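Local coordinates for protein homoprotocatechuate 2,3-dioxygenase (Brevibacterium fuscum, PDB 4Z6M) that catalyses the iron(II)-dependent extradiol ring cleavage of homoprotocatechuate (3,4-dihydroxyphenylacetate) by molecular oxygen, here in a variant with one active-site residue changed, at residues Y35-L39 against K231-I237; C99-R103 against D313-N317; W295-P299 against A355-F359; H61-V65 against V109-G113. The protein carries 1 engineered substitution. All coordinates share one frame; numbering follows the deposited sequence.

Contact 1. Residues Y35-L39 against K231-I237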
loop_
_atom_site.group_PDB
_atom_site.type_symbol
_atom_site.label_atom_id
_atom_site.label_comp_id
_atom_site.label_asym_id
_atom_site.label_seq_id
_atom_site.Cartn_x
_atom_site.Cartn_y
_atom_site.Cartn_z
ATOM N N TYR A 35 2.824 -8.868 -23.033
ATOM C CA TYR A 35 3.906 -8.869 -22.067
ATOM C C TYR A 35 4.583 -7.515 -21.872
ATOM O O TYR A 35 5.067 -7.222 -20.768
ATOM C CB TYR A 35 4.958 -9.908 -22.430
ATOM C CG TYR A 35 4.474 -11.333 -22.215
ATOM C CD1 TYR A 35 4.472 -11.895 -20.948
ATOM C CD2 TYR A 35 4.035 -12.116 -23.260
ATOM C CE1 TYR A 35 4.028 -13.187 -20.728
ATOM C CE2 TYR A 35 3.596 -13.416 -23.055
ATOM C CZ TYR A 35 3.596 -13.947 -21.789
ATOM O OH TYR A 35 3.158 -15.212 -21.528
ATOM N N VAL A 36 4.631 -6.712 -22.930
ATOM C CA VAL A 36 5.259 -5.399 -22.863
ATOM C C VAL A 36 4.211 -4.343 -22.560
ATOM O O VAL A 36 4.347 -3.603 -21.584
ATOM C CB VAL A 36 6.048 -5.053 -24.152
ATOM C CG1 VAL A 36 6.657 -3.657 -24.059
ATOM C CG2 VAL A 36 7.143 -6.079 -24.376
ATOM N N ASP A 37 3.191 -4.208 -23.394
ATOM C CA ASP A 37 2.267 -3.090 -23.214
ATOM C C ASP A 37 1.340 -3.286 -22.033
ATOM O O ASP A 37 1.144 -2.352 -21.255
ATOM C CB ASP A 37 1.488 -2.775 -24.484
ATOM C CG ASP A 37 2.399 -2.372 -25.603
ATOM O OD1 ASP A 37 3.381 -1.650 -25.331
ATOM O OD2 ASP A 37 2.134 -2.767 -26.728
ATOM N N VAL A 38 0.784 -4.487 -21.875
ATOM C CA VAL A 38 -0.096 -4.715 -20.724
ATOM C C VAL A 38 0.707 -4.902 -19.453
ATOM O O VAL A 38 0.484 -4.171 -18.488
ATOM C CB VAL A 38 -1.083 -5.873 -20.942
ATOM C CG1 VAL A 38 -1.956 -6.085 -19.713
ATOM C CG2 VAL A 38 -1.926 -5.623 -22.198
ATOM N N LEU A 39 1.674 -5.811 -19.469
ATOM C CA LEU A 39 2.376 -6.189 -18.235
ATOM C C LEU A 39 3.622 -5.372 -17.923
ATOM O O LEU A 39 4.119 -5.431 -16.809
ATOM C CB LEU A 39 2.698 -7.677 -18.218
ATOM C CG LEU A 39 1.470 -8.600 -18.183
ATOM C CD1 LEU A 39 2.009 -10.022 -18.089
ATOM C CD2 LEU A 39 0.540 -8.285 -17.017
ATOM N N LYS A 231 -6.133 -2.583 -14.622
ATOM C CA LYS A 231 -5.715 -2.273 -15.972
ATOM C C LYS A 231 -6.393 -3.196 -16.996
ATOM O O LYS A 231 -6.846 -2.746 -18.050
ATOM C CB LYS A 231 -4.196 -2.335 -16.106
ATOM C CG LYS A 231 -3.693 -1.927 -17.476
ATOM C CD LYS A 231 -2.175 -1.868 -17.523
ATOM C CE LYS A 231 -1.668 -1.321 -18.838
ATOM N NZ LYS A 231 -0.193 -1.293 -18.880
ATOM N N MET A 232 -6.482 -4.478 -16.656
ATOM C CA MET A 232 -7.114 -5.429 -17.542
ATOM C C MET A 232 -8.611 -5.123 -17.655
ATOM O O MET A 232 -9.180 -5.242 -18.759
ATOM C CB MET A 232 -6.809 -6.871 -17.135
ATOM C CG MET A 232 -5.333 -7.221 -17.320
ATOM S SD MET A 232 -4.863 -8.847 -16.758
ATOM C CE MET A 232 -5.614 -9.830 -18.062
ATOM N N GLY A 233 -9.248 -4.675 -16.568
ATOM C CA GLY A 233 -10.620 -4.187 -16.689
ATOM C C GLY A 233 -10.712 -2.994 -17.637
ATOM O O GLY A 233 -11.598 -2.922 -18.506
ATOM N N ALA A 234 -9.814 -2.021 -17.478
ATOM C CA ALA A 234 -9.857 -0.843 -18.350
ATOM C C ALA A 234 -9.633 -1.179 -19.812
ATOM O O ALA A 234 -10.198 -0.515 -20.685
ATOM C CB ALA A 234 -8.828 0.173 -17.878
ATOM N N LEU A 235 -8.787 -2.164 -20.075
ATOM C CA LEU A 235 -8.540 -2.637 -21.443
ATOM C C LEU A 235 -9.636 -3.571 -21.933
ATOM O O LEU A 235 -9.560 -4.065 -23.076
ATOM C CB LEU A 235 -7.172 -3.335 -21.503
ATOM C CG LEU A 235 -5.978 -2.392 -21.302
ATOM C CD1 LEU A 235 -4.687 -3.184 -21.164
ATOM C CD2 LEU A 235 -5.849 -1.404 -22.441
ATOM N N ARG A 236 -10.638 -3.847 -21.078
ATOM C CA ARG A 236 -11.762 -4.724 -21.428
ATOM C C ARG A 236 -11.270 -6.105 -21.839
ATOM O O ARG A 236 -11.788 -6.726 -22.780
ATOM C CB ARG A 236 -12.675 -4.053 -22.475
ATOM C CG ARG A 236 -13.566 -2.982 -21.858
ATOM C CD ARG A 236 -14.775 -3.573 -21.186
ATOM N NE ARG A 236 -15.543 -2.601 -20.429
ATOM C CZ ARG A 236 -16.653 -2.917 -19.771
ATOM N NH1 ARG A 236 -17.129 -4.154 -19.862
ATOM N NH2 ARG A 236 -17.293 -2.024 -19.030
ATOM N N ILE A 237 -10.299 -6.599 -21.063
ATOM C CA ILE A 237 -9.756 -7.953 -21.216
ATOM C C ILE A 237 -9.828 -8.714 -19.881
ATOM O O ILE A 237 -8.995 -9.577 -19.592
ATOM C CB ILE A 237 -8.323 -7.972 -21.829
ATOM C CG1 ILE A 237 -7.337 -7.147 -20.986
ATOM C CG2 ILE A 237 -8.333 -7.468 -23.267
ATOM C CD1 ILE A 237 -5.905 -7.240 -21.499
#
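The flat groups of this contact are the peptide carbonyls of Asp37 and Val38, and both take the ammonium group of Lys231. NZ lies 2.9 Å from Asp37 O, in the carbonyl plane, with a C=O...N angle of 149°. It lies 3.0 Å from Val38 O, but there it is tilted 31° from the plane. The Lys231 side chain runs fully extended, and this brings its NZ to the last-turn carbonyls of helix 28-38. A positive charge at this carbonyl end is probably favourable for the helix dipole. The contact joins a helix from each of the chain's two glyoxalase/dioxygenase-superfamily regions, 28-38 and 222-234, consistent with the repeated beta-alpha-beta-beta-beta layout of that family. Helix 222-234 closes with a Schellman motif at Arg236, whose phi is positive. Beside the lysine, Val38 provides the apolar surface. Its CG2 meets Leu235 CD1 at 3.8 Å, and the two side chains pass in opposite directions. The same methyl lies 4.4 Å from Ile237 CD1. The other branch, CG1, faces Met232 CG at 4.3 Å. Arg236 turns to the second subunit, where its NH1 forms a salt bridge with Asp289 of that subunit.

Contact 2. Residues C99-R103 against D313-N317; sequences CRTER and DLDGN
Two carboxylates grip Arg100 NH1: Asp315 OD2, at 2.9 Å, and Glu119, on the neighbouring strand 115-119. Arg100 lies by strand 101-104, an outermost strand of the eight-stranded sheet. Asp315 sits in a type I beta turn from Asp313 to Gly316, which also contains an Asx turn. The second arm of the salt bridge is shorter and straighter. Arg100 NH2 meets Asp315 OD1 at 2.7 Å, with an N-H...O angle of 175° and the oxygen in the guanidinium plane. Arg100 thus holds Asp315 end-on, one nitrogen to each oxygen. The two planes are 48° apart, and both nitrogens come from above the carboxylate plane. The guanidinium also has an apolar neighbour. Leu314 CB lies over the centre of one face, 3.8 Å from Arg100 CZ. The two side chains run antiparallel alongside one another, the arginine chain extended from CG to NE. Leu314 CD1 then reaches the strand, 4.1 Å from Glu102 CB. The turn is tied internally. Asp313 OD1 accepts from the backbone N of Asp315 and of Asn317, which approach from opposite faces of its carboxylate. These two bonds probably hold the turn that presents Leu314 and Asp315. Glu102 has its strongest partner in Arg104, a salt bridge through OE2. Its other oxygen, OE1, takes a hydrogen bond from a water at 3.2 Å, and that water donates its second hydrogen to Leu314 O, 2.9 Å away.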
loop_
_atom_site.group_PDB
_atom_site.type_symbol
_atom_site.label_atom_id
_atom_site.label_comp_id
_atom_site.label_asym_id
_atom_site.label_seq_id
_atom_site.Cartn_x
_atom_site.Cartn_y
_atom_site.Cartn_z
ATOM N N CYS A 99 18.842 -39.708 -19.572
ATOM C CA CYS A 99 18.037 -38.707 -20.236
ATOM C C CYS A 99 18.789 -38.176 -21.431
ATOM O O CYS A 99 20.033 -38.093 -21.438
ATOM C CB CYS A 99 17.734 -37.553 -19.294
ATOM S SG CYS A 99 16.644 -37.988 -17.930
ATOM N N ARG A 100 18.032 -37.795 -22.440
ATOM C CA ARG A 100 18.607 -37.060 -23.543
ATOM C C ARG A 100 19.119 -35.688 -23.108
ATOM O O ARG A 100 18.420 -34.989 -22.396
ATOM C CB ARG A 100 17.588 -36.885 -24.626
ATOM C CG ARG A 100 18.175 -36.187 -25.823
ATOM C CD ARG A 100 17.094 -36.047 -26.847
ATOM N NE ARG A 100 17.565 -35.415 -28.070
ATOM C CZ ARG A 100 16.747 -35.048 -29.044
ATOM N NH1 ARG A 100 15.432 -35.244 -28.918
ATOM N NH2 ARG A 100 17.242 -34.489 -30.138
ATOM N N THR A 101 20.331 -35.357 -23.572
ATOM C CA THR A 101 20.971 -34.105 -23.267
ATOM C C THR A 101 21.471 -33.472 -24.555
ATOM O O THR A 101 21.795 -34.159 -25.526
ATOM C CB THR A 101 22.132 -34.283 -22.276
ATOM O OG1 THR A 101 23.178 -35.066 -22.858
ATOM C CG2 THR A 101 21.657 -34.980 -21.009
ATOM N N GLU A 102 21.552 -32.145 -24.538
ATOM C CA GLU A 102 22.158 -31.399 -25.622
ATOM C C GLU A 102 22.911 -30.214 -25.024
ATOM O O GLU A 102 22.333 -29.438 -24.265
ATOM C CB GLU A 102 21.100 -30.898 -26.611
ATOM C CG GLU A 102 21.739 -30.146 -27.768
ATOM C CD GLU A 102 20.782 -29.730 -28.869
ATOM O OE1 GLU A 102 19.574 -30.083 -28.789
ATOM O OE2 GLU A 102 21.261 -29.036 -29.810
ATOM N N ARG A 103 24.191 -30.108 -25.380
ATOM C CA ARG A 103 25.079 -29.090 -24.812
ATOM C C ARG A 103 25.507 -28.126 -25.923
ATOM O O ARG A 103 26.006 -28.569 -26.972
ATOM C CB ARG A 103 26.312 -29.790 -24.233
ATOM C CG ARG A 103 27.378 -28.879 -23.658
ATOM C CD ARG A 103 27.049 -28.548 -22.235
ATOM N NE ARG A 103 28.101 -27.835 -21.513
ATOM C CZ ARG A 103 28.959 -28.354 -20.635
ATOM N NH1 ARG A 103 28.987 -29.650 -20.354
ATOM N NH2 ARG A 103 29.814 -27.553 -20.018
ATOM N N ASP A 313 9.868 -31.361 -26.667
ATOM C CA ASP A 313 11.111 -32.086 -26.546
ATOM C C ASP A 313 12.246 -31.319 -27.250
ATOM O O ASP A 313 12.040 -30.201 -27.757
ATOM C CB ASP A 313 10.907 -33.531 -27.077
ATOM C CG ASP A 313 10.711 -33.617 -28.587
ATOM O OD1 ASP A 313 11.081 -32.686 -29.341
ATOM O OD2 ASP A 313 10.137 -34.650 -29.031
ATOM N N LEU A 314 13.451 -31.885 -27.266
ATOM C CA LEU A 314 14.611 -31.163 -27.760
ATOM C C LEU A 314 14.657 -31.050 -29.288
ATOM O O LEU A 314 15.504 -30.331 -29.834
ATOM C CB LEU A 314 15.892 -31.805 -27.230
ATOM C CG LEU A 314 16.111 -31.674 -25.725
ATOM C CD1 LEU A 314 17.459 -32.259 -25.341
ATOM C CD2 LEU A 314 15.996 -30.236 -25.235
ATOM N N ASP A 315 13.769 -31.776 -29.968
ATOM C CA ASP A 315 13.576 -31.647 -31.422
ATOM C C ASP A 315 12.455 -30.673 -31.806
ATOM O O ASP A 315 12.172 -30.470 -32.990
ATOM C CB ASP A 315 13.218 -33.004 -32.025
ATOM C CG ASP A 315 14.280 -34.028 -31.811
ATOM O OD1 ASP A 315 15.459 -33.724 -32.052
ATOM O OD2 ASP A 315 13.927 -35.145 -31.384
ATOM N N GLY A 316 11.807 -30.086 -30.812
ATOM C CA GLY A 316 10.786 -29.081 -31.046
ATOM C C GLY A 316 9.398 -29.633 -31.237
ATOM O O GLY A 316 8.497 -28.915 -31.645
ATOM N N ASN A 317 9.221 -30.905 -30.909
ATOM C CA ASN A 317 7.919 -31.545 -31.014
ATOM C C ASN A 317 7.241 -31.655 -29.658
ATOM O O ASN A 317 7.891 -31.773 -28.619
ATOM C CB ASN A 317 8.075 -32.933 -31.626
ATOM C CG ASN A 317 8.738 -32.887 -33.001
ATOM O OD1 ASN A 317 8.345 -32.105 -33.850
ATOM N ND2 ASN A 317 9.785 -33.662 -33.185
HETATM O O HOH W 1 16.951 -28.300 -28.438
#

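Contact 3. Residues W295-P299 against A355-F359; sequences WWGNP and ASKGF
Pro299 and Lys357 give up the most surface here, followed by Ser356. Pro299 lies against the loop 355-359 with three ring carbons. Its CB meets Ala355 CB at 3.8 Å. Its CD touches Lys357 CG at 3.7 Å, the two side chains crossing at about a right angle. CG points to Phe359 CD2, approaching that ring obliquely. The Lys357 side chain is bent at chi2 (-67°). The bend folds the chain back along the other segment. Its CE passes Asn298 OD1 at 3.3 Å, and NZ then donates to Trp296 O at 3.0 Å, in the carbonyl plane. The ammonium has a further acceptor in Ile241 O of the second subunit. One segment is a loop between strand 283-286 and helix 302-306, the other runs from a loop into strand 359-361. The second is pinched shut by a backbone bond from Ala355 N to Phe359 O. Together they form part of the interface with the second subunit, where Phe359 meets Phe359 of that chain. Trp296 and Asn298 also send their side-chain N-H groups across, to Asp230 and Gly244 of the second subunit. Ser356 supplies the other polar link. Its OG sits between the backbone N and the carbonyl carbon (chi1 59°) and donates to Gly297 O at 2.7 Å. This bond is nearly in line with the C=O, at 160°, and lies in its plane. Asn290 ND2 is a second donor to Gly297 O.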
loop_
_atom_site.group_PDB
_atom_site.type_symbol
_atom_site.label_atom_id
_atom_site.label_comp_id
_atom_site.label_asym_id
_atom_site.label_seq_id
_atom_site.Cartn_x
_atom_site.Cartn_y
_atom_site.Cartn_z
ATOM N N TRP A 295 -6.792 -18.601 0.769
ATOM C CA TRP A 295 -6.917 -18.504 2.222
ATOM C C TRP A 295 -8.265 -17.927 2.649
ATOM O O TRP A 295 -8.734 -18.167 3.766
ATOM C CB TRP A 295 -5.786 -17.592 2.698
ATOM C CG TRP A 295 -5.657 -17.307 4.153
ATOM C CD1 TRP A 295 -5.664 -16.084 4.739
ATOM C CD2 TRP A 295 -5.328 -18.253 5.191
ATOM N NE1 TRP A 295 -5.405 -16.186 6.086
ATOM C CE2 TRP A 295 -5.218 -17.517 6.395
ATOM C CE3 TRP A 295 -5.179 -19.646 5.236
ATOM C CZ2 TRP A 295 -4.895 -18.126 7.604
ATOM C CZ3 TRP A 295 -4.888 -20.252 6.476
ATOM C CH2 TRP A 295 -4.760 -19.481 7.628
ATOM N N TRP A 296 -8.876 -17.146 1.763
ATOM C CA TRP A 296 -10.173 -16.514 2.002
ATOM C C TRP A 296 -11.335 -17.410 1.620
ATOM O O TRP A 296 -12.506 -17.015 1.753
ATOM C CB TRP A 296 -10.246 -15.192 1.258
ATOM C CG TRP A 296 -9.057 -14.306 1.465
ATOM C CD1 TRP A 296 -8.229 -14.235 2.565
ATOM C CD2 TRP A 296 -8.544 -13.356 0.521
ATOM N NE1 TRP A 296 -7.263 -13.280 2.362
ATOM C CE2 TRP A 296 -7.443 -12.716 1.126
ATOM C CE3 TRP A 296 -8.951 -12.939 -0.745
ATOM C CZ2 TRP A 296 -6.719 -11.729 0.480
ATOM C CZ3 TRP A 296 -8.229 -11.978 -1.388
ATOM C CH2 TRP A 296 -7.117 -11.396 -0.791
ATOM N N GLY A 297 -11.012 -18.615 1.149
ATOM C CA GLY A 297 -12.015 -19.589 0.807
ATOM C C GLY A 297 -12.668 -19.394 -0.547
ATOM O O GLY A 297 -13.612 -20.095 -0.865
ATOM N N ASN A 298 -12.175 -18.455 -1.358
ATOM C CA ASN A 298 -12.755 -18.272 -2.677
ATOM C C ASN A 298 -12.509 -19.532 -3.504
ATOM O O ASN A 298 -11.495 -20.223 -3.328
ATOM C CB ASN A 298 -12.201 -17.011 -3.367
ATOM C CG ASN A 298 -12.903 -15.763 -2.900
ATOM O OD1 ASN A 298 -14.104 -15.796 -2.651
ATOM N ND2 ASN A 298 -12.190 -14.671 -2.801
ATOM N N PRO A 299 -13.455 -19.862 -4.376
ATOM C CA PRO A 299 -13.359 -21.127 -5.107
ATOM C C PRO A 299 -12.246 -21.124 -6.149
ATOM O O PRO A 299 -11.973 -20.095 -6.759
ATOM C CB PRO A 299 -14.737 -21.247 -5.774
ATOM C CG PRO A 299 -15.166 -19.830 -5.972
ATOM C CD PRO A 299 -14.706 -19.131 -4.704
ATOM N N ALA A 355 -18.579 -25.952 -5.293
ATOM C CA ALA A 355 -17.548 -25.057 -4.853
ATOM C C ALA A 355 -18.030 -24.192 -3.709
ATOM O O ALA A 355 -19.209 -24.191 -3.364
ATOM C CB ALA A 355 -17.071 -24.220 -6.022
ATOM N N SER A 356 -17.113 -23.438 -3.127
ATOM C CA SER A 356 -17.454 -22.476 -2.106
ATOM C C SER A 356 -18.198 -21.272 -2.697
ATOM O O SER A 356 -18.262 -21.088 -3.926
ATOM C CB SER A 356 -16.177 -22.036 -1.434
ATOM O OG SER A 356 -15.304 -21.477 -2.400
ATOM N N LYS A 357 -18.770 -20.469 -1.801
ATOM C CA LYS A 357 -19.377 -19.171 -2.106
ATOM C C LYS A 357 -20.598 -19.254 -3.022
ATOM O O LYS A 357 -20.990 -18.266 -3.656
ATOM C CB LYS A 357 -18.360 -18.170 -2.680
ATOM C CG LYS A 357 -16.998 -18.110 -2.025
ATOM C CD LYS A 357 -16.998 -17.594 -0.620
ATOM C CE LYS A 357 -15.573 -17.384 -0.114
ATOM N NZ LYS A 357 -15.490 -17.346 1.357
ATOM N N GLY A 358 -21.221 -20.421 -3.089
ATOM C CA GLY A 358 -22.506 -20.541 -3.771
ATOM C C GLY A 358 -22.464 -21.042 -5.203
ATOM O O GLY A 358 -23.493 -21.029 -5.868
ATOM N N PHE A 359 -21.303 -21.493 -5.675
ATOM C CA PHE A 359 -21.101 -21.874 -7.073
ATOM C C PHE A 359 -20.963 -23.392 -7.250
ATOM O O PHE A 359 -20.458 -24.083 -6.379
ATOM C CB PHE A 359 -19.867 -21.185 -7.651
ATOM C CG PHE A 359 -19.972 -19.693 -7.683
ATOM C CD1 PHE A 359 -20.941 -19.069 -8.469
ATOM C CD2 PHE A 359 -19.138 -18.903 -6.892
ATOM C CE1 PHE A 359 -21.048 -17.685 -8.483
ATOM C CE2 PHE A 359 -19.237 -17.522 -6.920
ATOM C CZ PHE A 359 -20.197 -16.913 -7.708
#

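Contact 4. Residues H61-V65 against V109-G113; sequences HHNLV and VKGIG
His61 and His62 offer different sides of their rings to the turn 109-113. His61 is met over a face. Gly111 CA lies 3.9 Å from its ring centroid and 18° off the normal, a CH-pi contact, and the carbonyl carbon of Lys110 covers the same ring. Here CG of His61 is trans to the backbone N (chi1 -176°), which lays the ring against the glycine. His62 is met at an edge. Its CE1 points at Lys110 O, 3.1 Å away and near the ring plane. Val109 CG2 and Ile112 CG1 approach obliquely, each 3.7 Å from His62 CE1. Ile112 stands at about a right angle to the histidine side chain. The two rings are linked within their own segment. ND1 of His61 and ND1 of His62 are 2.8 Å apart in a nearly straight hydrogen bond, and either could be the donor. This bond would hold both rings in their rotation. Val65 CG2 lies over one face of His62, and it also meets Val109 CG2 at 4.4 Å. Tyr20 and Tyr52 pack edge-to-face with His62, which puts that ring in a buried cluster. Tyr52 OH also hydrogen-bonds to Lys110 N. The contact therefore brings the residues leading into strand 64-68, and Val65 within it, together with the loop that connects strands 101-104 and 115-119. That loop contains a type II beta turn from Val109 to Ile112, with glycine in its third position, where the positive phi is typical of the motif.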
loop_
_atom_site.group_PDB
_atom_site.type_symbol
_atom_site.label_atom_id
_atom_site.label_comp_id
_atom_site.label_asym_id
_atom_site.label_seq_id
_atom_site.Cartn_x
_atom_site.Cartn_y
_atom_site.Cartn_z
ATOM N N HIS A 61 20.472 -11.522 -18.588
ATOM C CA HIS A 61 19.996 -10.937 -19.826
ATOM C C HIS A 61 18.474 -10.923 -19.951
ATOM O O HIS A 61 17.897 -9.986 -20.478
ATOM C CB HIS A 61 20.603 -11.687 -21.000
ATOM C CG HIS A 61 20.262 -11.113 -22.331
ATOM N ND1 HIS A 61 19.249 -11.613 -23.114
ATOM C CD2 HIS A 61 20.838 -10.126 -23.052
ATOM C CE1 HIS A 61 19.208 -10.960 -24.262
ATOM N NE2 HIS A 61 20.155 -10.041 -24.241
ATOM N N HIS A 62 17.808 -11.969 -19.453
ATOM C CA HIS A 62 16.367 -12.054 -19.588
ATOM C C HIS A 62 15.784 -13.038 -18.573
ATOM O O HIS A 62 16.486 -13.894 -18.040
ATOM C CB HIS A 62 15.982 -12.489 -20.988
ATOM C CG HIS A 62 16.620 -13.777 -21.392
ATOM N ND1 HIS A 62 17.742 -13.831 -22.186
ATOM C CD2 HIS A 62 16.311 -15.058 -21.091
ATOM C CE1 HIS A 62 18.096 -15.087 -22.354
ATOM N NE2 HIS A 62 17.248 -15.853 -21.691
ATOM N N ASN A 63 14.488 -12.889 -18.361
ATOM C CA ASN A 63 13.669 -13.832 -17.595
ATOM C C ASN A 63 12.648 -14.567 -18.463
ATOM O O ASN A 63 12.020 -15.535 -17.994
ATOM C CB ASN A 63 12.918 -13.137 -16.479
ATOM C CG ASN A 63 13.824 -12.488 -15.453
ATOM O OD1 ASN A 63 13.702 -11.283 -15.189
ATOM N ND2 ASN A 63 14.723 -13.262 -14.871
ATOM N N LEU A 64 12.431 -14.090 -19.689
ATOM C CA LEU A 64 11.397 -14.654 -20.539
ATOM C C LEU A 64 11.826 -14.447 -21.983
ATOM O O LEU A 64 12.160 -13.333 -22.375
ATOM C CB LEU A 64 10.047 -14.002 -20.268
ATOM C CG LEU A 64 8.826 -14.566 -20.959
ATOM C CD1 LEU A 64 8.554 -16.004 -20.522
ATOM C CD2 LEU A 64 7.610 -13.704 -20.660
ATOM N N VAL A 65 11.842 -15.527 -22.759
ATOM C CA VAL A 65 12.064 -15.464 -24.199
ATOM C C VAL A 65 10.780 -15.903 -24.872
ATOM O O VAL A 65 10.285 -17.015 -24.625
ATOM C CB VAL A 65 13.234 -16.364 -24.650
ATOM C CG1 VAL A 65 13.495 -16.156 -26.142
ATOM C CG2 VAL A 65 14.476 -16.042 -23.851
ATOM N N VAL A 109 19.803 -19.570 -26.770
ATOM C CA VAL A 109 19.135 -18.289 -26.964
ATOM C C VAL A 109 20.164 -17.194 -26.718
ATOM O O VAL A 109 21.169 -17.416 -26.039
ATOM C CB VAL A 109 17.914 -18.112 -26.014
ATOM C CG1 VAL A 109 16.886 -19.207 -26.213
ATOM C CG2 VAL A 109 18.345 -18.075 -24.562
ATOM N N LYS A 110 19.907 -16.012 -27.260
ATOM C CA LYS A 110 20.805 -14.875 -27.068
ATOM C C LYS A 110 20.960 -14.554 -25.578
ATOM O O LYS A 110 20.004 -14.679 -24.794
ATOM C CB LYS A 110 20.268 -13.663 -27.811
ATOM C CG LYS A 110 20.399 -13.782 -29.306
ATOM C CD LYS A 110 19.894 -12.529 -30.003
ATOM C CE LYS A 110 20.134 -12.572 -31.508
ATOM N NZ LYS A 110 19.641 -13.829 -32.149
ATOM N N GLY A 111 22.170 -14.155 -25.181
ATOM C CA GLY A 111 22.410 -13.698 -23.817
ATOM C C GLY A 111 22.651 -14.803 -22.819
ATOM O O GLY A 111 22.833 -14.519 -21.638
ATOM N N ILE A 112 22.657 -16.062 -23.290
ATOM C CA ILE A 112 23.108 -17.200 -22.516
ATOM C C ILE A 112 24.291 -17.843 -23.214
ATOM O O ILE A 112 24.283 -17.984 -24.440
ATOM C CB ILE A 112 21.985 -18.238 -22.346
ATOM C CG1 ILE A 112 20.717 -17.583 -21.792
ATOM C CG2 ILE A 112 22.473 -19.383 -21.469
ATOM C CD1 ILE A 112 20.797 -17.230 -20.321
ATOM N N GLY A 113 25.297 -18.187 -22.414
ATOM C CA GLY A 113 26.494 -18.877 -22.863
ATOM C C GLY A 113 26.342 -20.390 -22.768
ATOM O O GLY A 113 25.285 -20.928 -23.075
#

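Overall arrangement
Contacts 1 and 4 touch directly: Tyr35 CE1 packs on Leu64 CD2 at 3.6 Å, although their centres are 25 Å apart. Contacts 2 and 4 both reach the eight-stranded sheet, with centres 18 Å apart and nearest atoms about 8 Å apart. Contact 3 lies on the opposite side of the chain's centre from both, its centre 42 Å from that of contact 2. Contacts 1 and 3 both touch the second subunit, and across that interface Trp295 of one chain packs on Gly233 and Ala234 of the other. The iron(II) is bound by His155, His214 and Glu267, which all lie on strands of the nine-stranded sheet. Contact 1 touches that sheet through Met232 and Leu39 on Ile258.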